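Local coordinates for protein dihydrodipicolinate synthase (Oceanobacillus iheyensis HTE831, PDB 3D0C) that probably catalyses the condensation of pyruvate with aspartate semialdehyde to 4-hydroxy-tetrahydrodipicolinate, a step of lysine biosynthesis, at residues V70-T75 / I103-D108; V110-P115 / V126-N131; D137-I142 / K162-K167. The protein carries 1 engineered substitution. One frame throughout, in Å; residues are numbered along the deposited sequence.

In the fold
All three contacts belong to one closed barrel of eight parallel strands with helices around it, the TIM-barrel fold, and they follow one another along the chain without overlap. Interaction 1 joins two neighbouring outer helices, 64-78 and 92-104. Interaction 2, its centre about 19 Å from that of interaction 1, packs helix 122-135 on the end of strand 109-112. Interaction 3 pairs strands 140-144 and 163-168. Interactions 2 and 3 lie closest, with centres about 9 Å apart, because strands 109-112 and 140-144 are neighbours in the sheet. The sequence thus runs from peripheral helix packing to the strand carrying Lys167, the predicted Schiff-base lysine.

Interaction 1 (V70-T75 / I103-D108); sequences VATRVT and IDSGAD
Thr75 meets Ser105, Gly106 and Ala107 and is the residue most covered here, its CG2 methyl lying against backbone atoms. CG2 is 3.3 Å from Ser105 O and equally near Gly106 C, so the methyl rests on the turn that follows helix 92-104. The torsion explains the division of labour on this side chain: with chi1 at -63°, CG2 stands anti to the backbone N and reaches across, while OG1 turns back along its own helix. There OG1 donates to Ala71 O at 2.9 Å, from above the carbonyl plane, and that oxygen also accepts Thr75 N. A polar atom facing an apolar neighbour, Ala107 CB at 3.9 Å from OG1, is thereby given a partner within the helix.

The polar part of the contact is a meeting of hydroxyls. Thr72 OG1 and Ser105 OG come within 2.8 Å of each other. Lys68 O is a further hydrogen-bond partner of Thr72 OG1, and Ser101 O of Ser105 OG.

Backbone shape forms the third element. Gly106, the first residue to leave helical angles, forms a Schellman motif, with positive phi (114°) and its N bonded to Ile103 O at 2.8 Å. A beta carbon here would press both on the preceding carbonyl and on Thr75 CG2, which accounts for the bare backbone under the methyl.

Two consecutive outer helices of the barrel are joined in this way, with strand 83-88 between them in sequence. Ala71 touches Ala102 of helix 92-104, whereas Thr75 and Ala107 reach inward to Val84 and Ala86 of that strand. Asp108 OD2 hydrogen-bonds Val84 N beside them.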
ATOM      1  N   VAL A  70     -20.447  -0.309  -1.794  1.00 21.02           N
ATOM      2  CA  VAL A  70     -20.367   1.147  -1.734  1.00 21.54           C
ATOM      3  C   VAL A  70     -20.441   1.737  -3.137  1.00 20.83           C
ATOM      4  O   VAL A  70     -21.215   2.659  -3.392  1.00 21.13           O
ATOM      5  CB  VAL A  70     -19.054   1.619  -1.058  1.00 24.19           C
ATOM      6  CG1 VAL A  70     -18.946   3.139  -1.123  1.00 24.05           C
ATOM      7  CG2 VAL A  70     -19.019   1.151   0.388  1.00 22.56           C
ATOM      8  N   ALA A  71     -19.646   1.203  -4.055  1.00 19.48           N
ATOM      9  CA  ALA A  71     -19.656   1.703  -5.423  1.00 19.76           C
ATOM     10  C   ALA A  71     -21.066   1.583  -5.997  1.00 19.40           C
ATOM     11  O   ALA A  71     -21.609   2.536  -6.564  1.00 20.60           O
ATOM     12  CB  ALA A  71     -18.667   0.914  -6.281  1.00 17.98           C
ATOM     13  N   THR A  72     -21.658   0.404  -5.840  1.00 19.95           N
ATOM     14  CA  THR A  72     -22.998   0.160  -6.346  1.00 20.68           C
ATOM     15  C   THR A  72     -23.988   1.161  -5.757  1.00 21.60           C
ATOM     16  O   THR A  72     -24.747   1.811  -6.490  1.00 22.24           O
ATOM     17  CB  THR A  72     -23.445  -1.285  -6.016  1.00 19.98           C
ATOM     18  OG1 THR A  72     -22.615  -2.211  -6.734  1.00 22.51           O
ATOM     19  CG2 THR A  72     -24.896  -1.512  -6.413  1.00 21.45           C
ATOM     20  N   ARG A  73     -23.953   1.290  -4.434  1.00 23.10           N
ATOM     21  CA  ARG A  73     -24.838   2.192  -3.694  1.00 22.84           C
ATOM     22  C   ARG A  73     -24.740   3.639  -4.174  1.00 24.66           C
ATOM     23  O   ARG A  73     -25.750   4.295  -4.452  1.00 21.75           O
ATOM     24  CB  ARG A  73     -24.490   2.146  -2.208  1.00 25.17           C
ATOM     25  CG  ARG A  73     -25.397   2.985  -1.319  1.00 28.68           C
ATOM     26  CD  ARG A  73     -26.683   2.234  -1.014  1.00 33.32           C
ATOM     27  NE  ARG A  73     -27.433   2.847   0.078  1.00 36.95           N
ATOM     28  CZ  ARG A  73     -28.401   2.230   0.750  1.00 40.12           C
ATOM     29  NH1 ARG A  73     -28.728   0.983   0.436  1.00 38.92           N
ATOM     30  NH2 ARG A  73     -29.037   2.856   1.732  1.00 39.34           N
ATOM     31  N   VAL A  74     -23.515   4.150  -4.248  1.00 23.43           N
ATOM     32  CA  VAL A  74     -23.315   5.519  -4.692  1.00 22.07           C
ATOM     33  C   VAL A  74     -23.782   5.708  -6.128  1.00 23.08           C
ATOM     34  O   VAL A  74     -24.508   6.658  -6.425  1.00 21.42           O
ATOM     35  CB  VAL A  74     -21.827   5.938  -4.584  1.00 24.94           C
ATOM     36  CG1 VAL A  74     -21.653   7.391  -5.051  1.00 21.82           C
ATOM     37  CG2 VAL A  74     -21.354   5.791  -3.152  1.00 22.11           C
ATOM     38  N   THR A  75     -23.377   4.804  -7.019  1.00 23.18           N
ATOM     39  CA  THR A  75     -23.764   4.904  -8.424  1.00 24.76           C
ATOM     40  C   THR A  75     -25.286   4.994  -8.595  1.00 27.36           C
ATOM     41  O   THR A  75     -25.796   5.865  -9.313  1.00 23.58           O
ATOM     42  CB  THR A  75     -23.236   3.692  -9.241  1.00 26.20           C
ATOM     43  OG1 THR A  75     -21.803   3.689  -9.224  1.00 24.08           O
ATOM     44  CG2 THR A  75     -23.718   3.767 -10.690  1.00 29.56           C
ATOM     45  N   ILE A 103     -18.889  -0.828 -12.947  1.00 20.93           N
ATOM     46  CA  ILE A 103     -19.406  -0.469 -14.265  1.00 23.28           C
ATOM     47  C   ILE A 103     -20.758  -1.129 -14.521  1.00 24.44           C
ATOM     48  O   ILE A 103     -21.677  -0.486 -15.030  1.00 22.24           O
ATOM     49  CB  ILE A 103     -18.415  -0.878 -15.378  1.00 23.72           C
ATOM     50  CG1 ILE A 103     -17.126  -0.067 -15.232  1.00 26.20           C
ATOM     51  CG2 ILE A 103     -19.030  -0.647 -16.764  1.00 22.15           C
ATOM     52  CD1 ILE A 103     -16.019  -0.506 -16.177  1.00 27.55           C
ATOM     53  N   ASP A 104     -20.874  -2.408 -14.166  1.00 25.28           N
ATOM     54  CA  ASP A 104     -22.123  -3.137 -14.356  1.00 27.30           C
ATOM     55  C   ASP A 104     -23.220  -2.452 -13.540  1.00 27.01           C
ATOM     56  O   ASP A 104     -24.401  -2.509 -13.895  1.00 27.61           O
ATOM     57  CB  ASP A 104     -21.978  -4.597 -13.908  1.00 29.65           C
ATOM     58  CG  ASP A 104     -23.212  -5.436 -14.237  1.00 34.64           C
ATOM     59  OD1 ASP A 104     -23.489  -5.649 -15.437  1.00 36.18           O
ATOM     60  OD2 ASP A 104     -23.910  -5.877 -13.298  1.00 35.61           O
ATOM     61  N   SER A 105     -22.820  -1.800 -12.449  1.00 26.66           N
ATOM     62  CA  SER A 105     -23.765  -1.089 -11.594  1.00 27.42           C
ATOM     63  C   SER A 105     -24.115   0.278 -12.183  1.00 26.90           C
ATOM     64  O   SER A 105     -25.033   0.952 -11.712  1.00 24.84           O
ATOM     65  CB  SER A 105     -23.185  -0.907 -10.192  1.00 29.21           C
ATOM     66  OG  SER A 105     -23.042  -2.154  -9.540  1.00 32.30           O
ATOM     67  N   GLY A 106     -23.374   0.686 -13.209  1.00 25.74           N
ATOM     68  CA  GLY A 106     -23.648   1.959 -13.843  1.00 24.86           C
ATOM     69  C   GLY A 106     -22.588   3.039 -13.719  1.00 25.46           C
ATOM     70  O   GLY A 106     -22.787   4.137 -14.232  1.00 22.35           O
ATOM     71  N   ALA A 107     -21.473   2.755 -13.048  1.00 23.20           N
ATOM     72  CA  ALA A 107     -20.418   3.761 -12.904  1.00 21.98           C
ATOM     73  C   ALA A 107     -19.950   4.194 -14.285  1.00 20.67           C
ATOM     74  O   ALA A 107     -19.883   3.385 -15.207  1.00 21.97           O
ATOM     75  CB  ALA A 107     -19.242   3.199 -12.100  1.00 21.42           C
ATOM     76  N   ASP A 108     -19.612   5.470 -14.418  1.00 20.02           N
ATOM     77  CA  ASP A 108     -19.186   6.026 -15.692  1.00 22.19           C
ATOM     78  C   ASP A 108     -17.725   5.836 -16.019  1.00 21.76           C
ATOM     79  O   ASP A 108     -17.346   5.799 -17.185  1.00 23.85           O
ATOM     80  CB  ASP A 108     -19.478   7.528 -15.707  1.00 23.96           C
ATOM     81  CG  ASP A 108     -20.911   7.837 -15.372  1.00 26.46           C
ATOM     82  OD1 ASP A 108     -21.787   7.550 -16.215  1.00 29.54           O
ATOM     83  OD2 ASP A 108     -21.160   8.355 -14.263  1.00 24.86           O
TER

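Interaction 2 (V110-P115 / V126-N131); sequences VMIHQP and VEYYRN
Ile112 pushes its CG2 methyl between two consecutive tyrosines, Tyr128 and Tyr129, whose rings form the hollow that receives it. The methyl approaches Tyr129 at the edge of the ring, in its plane, 3.8 Å from CE1. Toward the other ring it is 4.0 Å from Tyr128 CE2. The second methyl of the isoleucine adds to this, as Ile112 CD1 comes within 4.1 Å of Tyr129 CD1.

Pro115 is the second bump. Where the chain has left strand 109-112, its ring bears on both tyrosines with different atoms: CG lies 3.7 Å from Tyr128 CE2, and CD lies 3.5 Å from Tyr129 OH. Proline and Tyr129 cross at about a right angle. The two tyrosines are adjacent on helix 122-135 yet serve the same strand end, because their first torsions differ. In Tyr128 CG is anti to the backbone N (178°), whereas in Tyr129 it swings beside that nitrogen, and both phenol ends come to the loop.

Beyond the apolar surfaces the hydroxyls are tied in by water. Water 2 donates both to Tyr128 OH and to His113 O, each at 2.8 Å, and Tyr128 OH is also hydrogen-bonded to Tyr90 O. Water 1 sits between Tyr129 OH and Ile112 O, 3.1 Å from the latter. Tyr128 also packs against Glu280 of the second subunit.

The contact is a beta-alpha packing within a beta-alpha-beta unit, close to the predicted proton donor/acceptor Tyr143. Its chemistry is mixed: aromatic and aliphatic carbon fills the space, no direct hydrogen bond joins the two segments, and two waters bridge the phenol oxygens to the carbonyls of Ile112 and His113, so the polar link is indirect.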
ATOM      1  N   VAL A 110     -13.643   4.517 -13.958  1.00 18.50           N
ATOM      2  CA  VAL A 110     -12.985   3.958 -12.784  1.00 19.50           C
ATOM      3  C   VAL A 110     -11.720   4.770 -12.507  1.00 18.61           C
ATOM      4  O   VAL A 110     -11.204   5.454 -13.393  1.00 15.80           O
ATOM      5  CB  VAL A 110     -12.604   2.454 -12.956  1.00 19.55           C
ATOM      6  CG1 VAL A 110     -13.852   1.632 -13.249  1.00 17.84           C
ATOM      7  CG2 VAL A 110     -11.561   2.279 -14.059  1.00 19.09           C
HETATM    8  N   MSE A 111     -11.253   4.727 -11.263  1.00 19.11           N
HETATM    9  CA  MSE A 111     -10.021   5.417 -10.886  1.00 18.72           C
HETATM   10  C   MSE A 111      -9.095   4.377 -10.292  1.00 17.07           C
HETATM   11  O   MSE A 111      -9.423   3.781  -9.264  1.00 17.08           O
HETATM   12  CB  MSE A 111     -10.253   6.491  -9.824  1.00 21.35           C
HETATM   13  CG  MSE A 111      -8.922   7.017  -9.294  1.00 29.41           C
HETATM   14 SE   MSE A 111      -9.040   8.073  -7.694  1.00 40.34          SE
HETATM   15  CE  MSE A 111      -9.269   6.638  -6.398  1.00 35.50           C
ATOM     16  N   ILE A 112      -7.939   4.178 -10.922  1.00 14.03           N
ATOM     17  CA  ILE A 112      -6.975   3.194 -10.447  1.00 17.32           C
ATOM     18  C   ILE A 112      -6.075   3.812  -9.398  1.00 15.47           C
ATOM     19  O   ILE A 112      -5.348   4.775  -9.658  1.00 16.29           O
ATOM     20  CB  ILE A 112      -6.107   2.630 -11.611  1.00 19.05           C
ATOM     21  CG1 ILE A 112      -7.025   2.107 -12.720  1.00 19.56           C
ATOM     22  CG2 ILE A 112      -5.200   1.503 -11.096  1.00 18.94           C
ATOM     23  CD1 ILE A 112      -6.288   1.547 -13.931  1.00 24.69           C
ATOM     24  N   HIS A 113      -6.160   3.257  -8.194  1.00 16.13           N
ATOM     25  CA  HIS A 113      -5.373   3.693  -7.054  1.00 17.00           C
ATOM     26  C   HIS A 113      -3.905   3.378  -7.292  1.00 17.71           C
ATOM     27  O   HIS A 113      -3.546   2.588  -8.184  1.00 13.82           O
ATOM     28  CB  HIS A 113      -5.810   2.929  -5.794  1.00 19.28           C
ATOM     29  CG  HIS A 113      -7.018   3.491  -5.112  1.00 23.23           C
ATOM     30  ND1 HIS A 113      -6.947   4.544  -4.223  1.00 24.93           N
ATOM     31  CD2 HIS A 113      -8.319   3.111  -5.134  1.00 24.43           C
ATOM     32  CE1 HIS A 113      -8.144   4.782  -3.725  1.00 26.19           C
ATOM     33  NE2 HIS A 113      -8.999   3.926  -4.262  1.00 25.77           N
ATOM     34  N   GLN A 114      -3.055   3.991  -6.481  1.00 14.48           N
ATOM     35  CA  GLN A 114      -1.632   3.715  -6.557  1.00 17.86           C
ATOM     36  C   GLN A 114      -1.506   2.247  -6.167  1.00 17.16           C
ATOM     37  O   GLN A 114      -2.113   1.790  -5.184  1.00 15.36           O
ATOM     38  CB  GLN A 114      -0.843   4.574  -5.559  1.00 18.40           C
ATOM     39  CG  GLN A 114       0.560   4.040  -5.270  1.00 22.24           C
ATOM     40  CD  GLN A 114       1.317   4.858  -4.236  1.00 26.32           C
ATOM     41  OE1 GLN A 114       0.748   5.315  -3.238  1.00 23.86           O
ATOM     42  NE2 GLN A 114       2.616   5.029  -4.460  1.00 26.24           N
ATOM     43  N   PRO A 115      -0.740   1.478  -6.944  1.00 16.44           N
ATOM     44  CA  PRO A 115      -0.568   0.056  -6.628  1.00 16.20           C
ATOM     45  C   PRO A 115      -0.031  -0.124  -5.205  1.00 15.89           C
ATOM     46  O   PRO A 115       0.927   0.540  -4.817  1.00 17.73           O
ATOM     47  CB  PRO A 115       0.436  -0.408  -7.676  1.00 18.06           C
ATOM     48  CG  PRO A 115       0.152   0.497  -8.853  1.00 17.23           C
ATOM     49  CD  PRO A 115      -0.075   1.841  -8.210  1.00 15.86           C
ATOM     50  N   VAL A 126       3.484   0.193 -16.472  1.00 19.15           N
ATOM     51  CA  VAL A 126       2.783   0.353 -17.741  1.00 18.00           C
ATOM     52  C   VAL A 126       1.917  -0.884 -18.011  1.00 18.00           C
ATOM     53  O   VAL A 126       0.750  -0.762 -18.391  1.00 18.70           O
ATOM     54  CB  VAL A 126       3.777   0.567 -18.909  1.00 19.61           C
ATOM     55  CG1 VAL A 126       3.039   0.519 -20.238  1.00 17.92           C
ATOM     56  CG2 VAL A 126       4.491   1.912 -18.742  1.00 20.26           C
ATOM     57  N   GLU A 127       2.479  -2.071 -17.797  1.00 15.90           N
ATOM     58  CA  GLU A 127       1.740  -3.319 -18.019  1.00 19.54           C
ATOM     59  C   GLU A 127       0.545  -3.449 -17.074  1.00 15.55           C
ATOM     60  O   GLU A 127      -0.548  -3.864 -17.474  1.00 17.83           O
ATOM     61  CB  GLU A 127       2.677  -4.516 -17.841  1.00 22.83           C
ATOM     62  CG  GLU A 127       3.798  -4.559 -18.856  1.00 30.85           C
ATOM     63  CD  GLU A 127       3.278  -4.615 -20.278  1.00 35.72           C
ATOM     64  OE1 GLU A 127       2.590  -5.605 -20.614  1.00 36.09           O
ATOM     65  OE2 GLU A 127       3.548  -3.667 -21.056  1.00 38.22           O
ATOM     66  N   TYR A 128       0.763  -3.092 -15.815  1.00 17.93           N
ATOM     67  CA  TYR A 128      -0.278  -3.144 -14.791  1.00 17.09           C
ATOM     68  C   TYR A 128      -1.461  -2.295 -15.237  1.00 16.39           C
ATOM     69  O   TYR A 128      -2.605  -2.773 -15.347  1.00 15.37           O
ATOM     70  CB  TYR A 128       0.278  -2.593 -13.471  1.00 17.83           C
ATOM     71  CG  TYR A 128      -0.722  -2.542 -12.345  1.00 23.37           C
ATOM     72  CD1 TYR A 128      -1.028  -3.682 -11.609  1.00 25.93           C
ATOM     73  CD2 TYR A 128      -1.374  -1.353 -12.019  1.00 25.00           C
ATOM     74  CE1 TYR A 128      -1.961  -3.642 -10.573  1.00 27.62           C
ATOM     75  CE2 TYR A 128      -2.304  -1.299 -10.993  1.00 27.18           C
ATOM     76  CZ  TYR A 128      -2.595  -2.447 -10.271  1.00 28.05           C
ATOM     77  OH  TYR A 128      -3.519  -2.383  -9.255  1.00 23.63           O
ATOM     78  N   TYR A 129      -1.181  -1.027 -15.504  1.00 15.54           N
ATOM     79  CA  TYR A 129      -2.222  -0.098 -15.926  1.00 17.52           C
ATOM     80  C   TYR A 129      -2.923  -0.476 -17.222  1.00 17.76           C
ATOM     81  O   TYR A 129      -4.144  -0.473 -17.317  1.00 14.71           O
ATOM     82  CB  TYR A 129      -1.636   1.310 -16.072  1.00 22.20           C
ATOM     83  CG  TYR A 129      -1.263   1.960 -14.761  1.00 26.21           C
ATOM     84  CD1 TYR A 129      -2.179   2.033 -13.711  1.00 26.86           C
ATOM     85  CD2 TYR A 129       0.001   2.512 -14.574  1.00 27.39           C
ATOM     86  CE1 TYR A 129      -1.841   2.640 -12.505  1.00 29.84           C
ATOM     87  CE2 TYR A 129       0.351   3.124 -13.372  1.00 30.71           C
ATOM     88  CZ  TYR A 129      -0.574   3.183 -12.341  1.00 31.77           C
ATOM     89  OH  TYR A 129      -0.232   3.780 -11.152  1.00 29.86           O
ATOM     90  N   ARG A 130      -2.146  -0.800 -18.237  1.00 18.34           N
ATOM     91  CA  ARG A 130      -2.741  -1.149 -19.522  1.00 21.16           C
ATOM     92  C   ARG A 130      -3.647  -2.386 -19.501  1.00 19.62           C
ATOM     93  O   ARG A 130      -4.694  -2.398 -20.157  1.00 20.39           O
ATOM     94  CB  ARG A 130      -1.640  -1.333 -20.567  1.00 24.03           C
ATOM     95  CG  ARG A 130      -2.184  -1.628 -21.947  1.00 30.84           C
ATOM     96  CD  ARG A 130      -1.211  -1.136 -22.990  1.00 35.39           C
ATOM     97  NE  ARG A 130       0.108  -1.708 -22.781  1.00 38.65           N
ATOM     98  CZ  ARG A 130       1.228  -1.098 -23.134  1.00 40.51           C
ATOM     99  NH1 ARG A 130       1.165   0.096 -23.704  1.00 41.73           N
ATOM    100  NH2 ARG A 130       2.397  -1.688 -22.931  1.00 41.10           N
ATOM    101  N   ASN A 131      -3.247  -3.437 -18.784  1.00 21.91           N
ATOM    102  CA  ASN A 131      -4.078  -4.627 -18.741  1.00 24.53           C
ATOM    103  C   ASN A 131      -5.413  -4.340 -18.037  1.00 25.96           C
ATOM    104  O   ASN A 131      -6.429  -4.932 -18.379  1.00 24.50           O
ATOM    105  CB  ASN A 131      -3.348  -5.776 -18.042  1.00 23.27           C
ATOM    106  CG  ASN A 131      -2.124  -6.245 -18.813  1.00 26.44           C
ATOM    107  OD1 ASN A 131      -1.990  -5.993 -20.016  1.00 24.07           O
ATOM    108  ND2 ASN A 131      -1.228  -6.946 -18.125  1.00 26.17           N
TER
HETATM  109  O   HOH W   1      -2.245   4.402  -9.795  1.00 25.06           O
HETATM  110  O   HOH W   2      -3.968  -0.088  -7.650  1.00 24.54           O

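Interaction 3 (D137-I142 / K162-K167); sequences DAPSII and KLVGIK
Ile142 and Leu163 touch methyl to methyl, CD1 on CD1 at 3.8 Å, crossing at about a right angle on the helix-facing side of two adjacent parallel strands of a TIM barrel. Ile166 joins them, its CD1 lying 3.9 Å from Ile142 CB, and Tyr129 of helix 122-135 covers Ile142. Toward the barrel interior, Ile141 spreads over Gly165 with CG2 3.4 Å from Gly165 O, and its CD1 lies 3.9 Å from NZ of Lys167, the predicted Schiff-base lysine. A beta carbon on Gly165 would crowd Ile141 CG1. Putting an alanine here in place of Ile141 would probably open a gap over Gly165 and leave the bent end of Lys167 freer to turn. No partner is modelled for this buried NZ.

Between the two faces, four backbone bonds join the strands. Ser140 N donates to Lys162 O (2.7 Å, 167°), and Val164 N to Ser140 O. Further along, Ile142 N meets Gly165 O, and Lys167 N meets Ile142 O at 2.8 Å. From Ser140 paired with Leu163 to Ile142 paired with Ile166, the second strand uses one residue more, as in a beta bulge, and at this extra residue the buried Gly165 N has no partner in the model.

At the polar edge, the extended chain of Lys162 passes Ala138, its CD 4.1 Å from Ala138 O, and delivers NZ to a hydrogen bond with Leu136 O.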
ATOM      1  N   ASP A 137     -14.911  -2.029 -19.683  1.00 23.30           N
ATOM      2  CA  ASP A 137     -15.830  -1.455 -20.641  1.00 24.06           C
ATOM      3  C   ASP A 137     -16.289  -0.045 -20.227  1.00 23.38           C
ATOM      4  O   ASP A 137     -17.488   0.254 -20.165  1.00 21.38           O
ATOM      5  CB  ASP A 137     -17.018  -2.389 -20.766  1.00 27.18           C
ATOM      6  CG  ASP A 137     -16.638  -3.711 -21.380  1.00 29.42           C
ATOM      7  OD1 ASP A 137     -17.217  -4.731 -20.965  1.00 29.24           O
ATOM      8  OD2 ASP A 137     -15.772  -3.732 -22.270  1.00 29.35           O
ATOM      9  N   ALA A 138     -15.308   0.788 -19.891  1.00 20.79           N
ATOM     10  CA  ALA A 138     -15.510   2.171 -19.495  1.00 21.02           C
ATOM     11  C   ALA A 138     -14.120   2.782 -19.370  1.00 20.21           C
ATOM     12  O   ALA A 138     -13.119   2.066 -19.284  1.00 19.27           O
ATOM     13  CB  ALA A 138     -16.263   2.256 -18.170  1.00 19.59           C
ATOM     14  N   PRO A 139     -14.034   4.118 -19.394  1.00 19.29           N
ATOM     15  CA  PRO A 139     -12.743   4.798 -19.281  1.00 19.92           C
ATOM     16  C   PRO A 139     -12.160   4.729 -17.883  1.00 18.23           C
ATOM     17  O   PRO A 139     -12.861   4.434 -16.907  1.00 16.59           O
ATOM     18  CB  PRO A 139     -13.074   6.231 -19.680  1.00 21.49           C
ATOM     19  CG  PRO A 139     -14.447   6.387 -19.170  1.00 24.74           C
ATOM     20  CD  PRO A 139     -15.105   5.098 -19.626  1.00 20.84           C
ATOM     21  N   SER A 140     -10.870   5.024 -17.812  1.00 16.68           N
ATOM     22  CA  SER A 140     -10.136   5.005 -16.569  1.00 19.89           C
ATOM     23  C   SER A 140      -9.372   6.289 -16.340  1.00 21.02           C
ATOM     24  O   SER A 140      -8.994   7.011 -17.253  1.00 19.85           O
ATOM     25  CB  SER A 140      -9.084   3.890 -16.566  1.00 16.91           C
ATOM     26  OG  SER A 140      -9.668   2.608 -16.617  1.00 17.20           O
ATOM     27  N   ILE A 141      -9.139   6.547 -15.071  1.00 20.54           N
ATOM     28  CA  ILE A 141      -8.308   7.655 -14.646  1.00 21.74           C
ATOM     29  C   ILE A 141      -7.259   6.998 -13.741  1.00 22.91           C
ATOM     30  O   ILE A 141      -7.565   5.989 -13.077  1.00 25.79           O
ATOM     31  CB  ILE A 141      -9.093   8.685 -13.839  1.00 20.41           C
ATOM     32  CG1 ILE A 141     -10.071   9.430 -14.752  1.00 20.88           C
ATOM     33  CG2 ILE A 141      -8.136   9.685 -13.191  1.00 24.28           C
ATOM     34  CD1 ILE A 141     -11.037  10.305 -13.989  1.00 25.42           C
ATOM     35  N   ILE A 142      -6.031   7.539 -13.762  1.00 20.82           N
ATOM     36  CA  ILE A 142      -4.939   7.028 -12.928  1.00 20.04           C
ATOM     37  C   ILE A 142      -4.522   8.011 -11.835  1.00 18.84           C
ATOM     38  O   ILE A 142      -4.270   9.189 -12.102  1.00 18.49           O
ATOM     39  CB  ILE A 142      -3.685   6.685 -13.757  1.00 19.22           C
ATOM     40  CG1 ILE A 142      -4.019   5.523 -14.689  1.00 20.31           C
ATOM     41  CG2 ILE A 142      -2.483   6.314 -12.856  1.00 19.68           C
ATOM     42  CD1 ILE A 142      -3.041   5.201 -15.798  1.00 19.78           C
ATOM     43  N   LYS A 162      -9.266   4.882 -23.695  1.00 20.67           N
ATOM     44  CA  LYS A 162      -9.901   4.720 -22.388  1.00 21.51           C
ATOM     45  C   LYS A 162      -9.252   5.509 -21.256  1.00 20.83           C
ATOM     46  O   LYS A 162      -9.910   5.779 -20.249  1.00 22.57           O
ATOM     47  CB  LYS A 162      -9.965   3.241 -22.005  1.00 24.05           C
ATOM     48  CG  LYS A 162     -10.854   2.412 -22.916  1.00 29.33           C
ATOM     49  CD  LYS A 162     -10.836   0.956 -22.488  1.00 32.19           C
ATOM     50  CE  LYS A 162     -11.572   0.093 -23.492  1.00 36.71           C
ATOM     51  NZ  LYS A 162     -11.738  -1.314 -23.040  1.00 38.15           N
ATOM     52  N   LEU A 163      -7.974   5.859 -21.390  1.00 20.66           N
ATOM     53  CA  LEU A 163      -7.325   6.643 -20.342  1.00 22.87           C
ATOM     54  C   LEU A 163      -7.722   8.094 -20.610  1.00 22.31           C
ATOM     55  O   LEU A 163      -7.148   8.747 -21.475  1.00 20.38           O
ATOM     56  CB  LEU A 163      -5.806   6.489 -20.400  1.00 24.37           C
ATOM     57  CG  LEU A 163      -5.031   7.298 -19.356  1.00 25.05           C
ATOM     58  CD1 LEU A 163      -5.578   6.985 -17.970  1.00 23.94           C
ATOM     59  CD2 LEU A 163      -3.546   6.965 -19.427  1.00 25.91           C
ATOM     60  N   VAL A 164      -8.699   8.589 -19.853  1.00 21.20           N
ATOM     61  CA  VAL A 164      -9.222   9.940 -20.029  1.00 21.95           C
ATOM     62  C   VAL A 164      -8.791  10.974 -18.992  1.00 22.51           C
ATOM     63  O   VAL A 164      -9.201  12.139 -19.055  1.00 20.15           O
ATOM     64  CB  VAL A 164     -10.757   9.915 -20.047  1.00 22.15           C
ATOM     65  CG1 VAL A 164     -11.250   9.097 -21.239  1.00 21.43           C
ATOM     66  CG2 VAL A 164     -11.276   9.322 -18.750  1.00 22.08           C
ATOM     67  N   GLY A 165      -7.980  10.553 -18.028  1.00 20.31           N
ATOM     68  CA  GLY A 165      -7.521  11.492 -17.025  1.00 17.26           C
ATOM     69  C   GLY A 165      -6.427  10.978 -16.110  1.00 17.42           C
ATOM     70  O   GLY A 165      -6.239   9.769 -15.961  1.00 17.84           O
ATOM     71  N   ILE A 166      -5.692  11.912 -15.519  1.00 13.83           N
ATOM     72  CA  ILE A 166      -4.636  11.590 -14.567  1.00 14.98           C
ATOM     73  C   ILE A 166      -4.826  12.480 -13.349  1.00 16.88           C
ATOM     74  O   ILE A 166      -4.830  13.707 -13.469  1.00 13.37           O
ATOM     75  CB  ILE A 166      -3.213  11.895 -15.099  1.00 16.85           C
ATOM     76  CG1 ILE A 166      -2.935  11.133 -16.396  1.00 19.94           C
ATOM     77  CG2 ILE A 166      -2.183  11.488 -14.047  1.00 18.49           C
ATOM     78  CD1 ILE A 166      -2.873   9.626 -16.221  1.00 21.89           C
ATOM     79  N   LYS A 167      -5.022  11.866 -12.184  1.00 16.27           N
ATOM     80  CA  LYS A 167      -5.116  12.635 -10.952  1.00 18.32           C
ATOM     81  C   LYS A 167      -3.660  12.664 -10.500  1.00 16.41           C
ATOM     82  O   LYS A 167      -3.192  11.757  -9.810  1.00 14.29           O
ATOM     83  CB  LYS A 167      -5.995  11.932  -9.908  1.00 19.82           C
ATOM     84  CG  LYS A 167      -7.473  12.173 -10.103  1.00 25.19           C
ATOM     85  CD  LYS A 167      -8.279  11.508  -9.001  1.00 28.15           C
ATOM     86  CE  LYS A 167      -9.738  11.896  -9.087  1.00 31.93           C
ATOM     87  NZ  LYS A 167     -10.344  11.451 -10.375  1.00 32.55           N
TER